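Local coordinates for mandelate racemase/muconate lactonizing protein (Thermobispora bispora, PDB 3VC5) that probably catalyses the magnesium-dependent dehydration of D-glucarate to 5-dehydro-4-deoxy-D-glucarate, as a member of the enolase superfamily, at residues A[187-192]-A[220-225]. Sequence-based numbering, arbitrary orientation.
Sequences LDPDGI and EAEAIQ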
# COMPACT_ATOMS: atom_id res chain seq x y z
N LEU A 187 23.83 2.32 34.66
CA LEU A 187 24.89 1.41 34.22
C LEU A 187 24.70 -0.02 34.76
O LEU A 187 25.58 -0.88 34.59
CB LEU A 187 26.26 1.97 34.63
CG LEU A 187 26.64 3.35 34.08
CD1 LEU A 187 27.85 3.94 34.79
CD2 LEU A 187 26.88 3.25 32.59
N ASP A 188 23.54 -0.27 35.36
CA ASP A 188 23.24 -1.56 35.98
C ASP A 188 21.72 -1.67 36.15
O ASP A 188 21.00 -0.71 35.85
CB ASP A 188 23.98 -1.71 37.31
CG ASP A 188 23.68 -0.59 38.31
OD1 ASP A 188 22.65 0.12 38.20
OD2 ASP A 188 24.49 -0.44 39.24
N PRO A 189 21.23 -2.84 36.58
CA PRO A 189 19.79 -3.03 36.66
C PRO A 189 19.08 -2.00 37.53
O PRO A 189 18.02 -1.51 37.13
CB PRO A 189 19.67 -4.45 37.26
CG PRO A 189 20.87 -5.15 36.72
CD PRO A 189 21.96 -4.11 36.80
N ASP A 190 19.64 -1.67 38.70
CA ASP A 190 19.06 -0.65 39.57
C ASP A 190 18.91 0.69 38.85
O ASP A 190 17.87 1.36 38.95
CB ASP A 190 19.91 -0.45 40.82
CG ASP A 190 19.74 -1.56 41.84
OD1 ASP A 190 18.86 -2.44 41.70
OD2 ASP A 190 20.49 -1.54 42.83
N GLY A 191 19.97 1.10 38.17
CA GLY A 191 19.97 2.37 37.46
C GLY A 191 18.95 2.40 36.33
O GLY A 191 18.31 3.41 36.12
N ILE A 192 18.82 1.30 35.59
CA ILE A 192 17.83 1.19 34.53
C ILE A 192 16.40 1.19 35.08
O ILE A 192 15.51 1.87 34.54
CB ILE A 192 18.11 -0.08 33.66
CG1 ILE A 192 19.39 0.12 32.82
CG2 ILE A 192 16.88 -0.51 32.83
CD1 ILE A 192 19.26 1.16 31.70
N GLU A 220 22.50 -7.46 30.75
CA GLU A 220 21.34 -6.83 30.13
C GLU A 220 20.11 -7.68 30.36
O GLU A 220 19.02 -7.15 30.58
CB GLU A 220 21.62 -6.59 28.64
CG GLU A 220 22.87 -5.69 28.48
CD GLU A 220 23.10 -5.17 27.06
OE1 GLU A 220 22.66 -5.84 26.09
OE2 GLU A 220 23.80 -4.12 26.92
N ALA A 221 20.28 -9.00 30.34
CA ALA A 221 19.19 -9.90 30.73
C ALA A 221 18.75 -9.62 32.18
O ALA A 221 17.56 -9.62 32.49
CB ALA A 221 19.58 -11.36 30.54
N GLU A 222 19.73 -9.39 33.07
CA GLU A 222 19.43 -9.06 34.46
C GLU A 222 18.58 -7.80 34.57
O GLU A 222 17.63 -7.75 35.37
CB GLU A 222 20.72 -8.83 35.25
CG GLU A 222 21.48 -10.07 35.64
CD GLU A 222 22.65 -9.72 36.54
OE1 GLU A 222 22.46 -8.87 37.44
OE2 GLU A 222 23.75 -10.28 36.36
N ALA A 223 18.93 -6.77 33.78
CA ALA A 223 18.18 -5.51 33.76
C ALA A 223 16.74 -5.75 33.27
O ALA A 223 15.78 -5.21 33.83
CB ALA A 223 18.86 -4.51 32.86
N ILE A 224 16.60 -6.54 32.21
CA ILE A 224 15.27 -6.91 31.74
C ILE A 224 14.46 -7.60 32.84
O ILE A 224 13.29 -7.28 33.06
CB ILE A 224 15.33 -7.82 30.49
CG1 ILE A 224 15.73 -7.01 29.26
CG2 ILE A 224 14.00 -8.52 30.27
CD1 ILE A 224 14.73 -5.91 28.87
N GLN A 225 15.08 -8.54 33.55
CA GLN A 225 14.37 -9.20 34.63
C GLN A 225 13.97 -8.25 35.75
O GLN A 225 12.89 -8.37 36.34
CB GLN A 225 15.22 -10.34 35.18
CG GLN A 225 15.11 -11.59 34.36
CD GLN A 225 13.78 -12.30 34.58
OE1 GLN A 225 13.45 -13.27 33.90
NE2 GLN A 225 13.00 -11.80 35.55
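With CG set opposite its own carbonyl carbon (chi1 -77°) and the chain extended beyond it, E222 carries OE1 to 4.1 Å from CG of P189, while its CB, placed by the helix backbone, meets that same CG directly. The pyrrolidine ring of P189, closed onto its own N and puckered C-gamma exo, is rigid, and its CB and CG face A223 and E222. P189 CG lies 3.9 Å from the backbone N of A223. A223 suits this place because its lone methyl lets the backbones close in, the CA atoms of P189 and A223 being 4.1 Å apart. One turn on, CG2 of I192 extends the apolar seam, 4.5 Å from A223 CB. Proline fits the first turn of a helix, where its nitrogen need donate no bond. D188 is the N-cap: the N-H of G191 reaches its OD1 almost end-on to the C-O bond (N to OD1 2.9 Å, N-H...O angle 156°), and glycine leaves room for that carboxylate. The carboxylate of E222 stays at the exposed margin. In this barrel domain, the start of helix 189-203 thus packs on helix 217-230, which follows strand 208-211; I192 and A223 both reach L210 of that strand and Y170 in a loop, and P189 also touches A226.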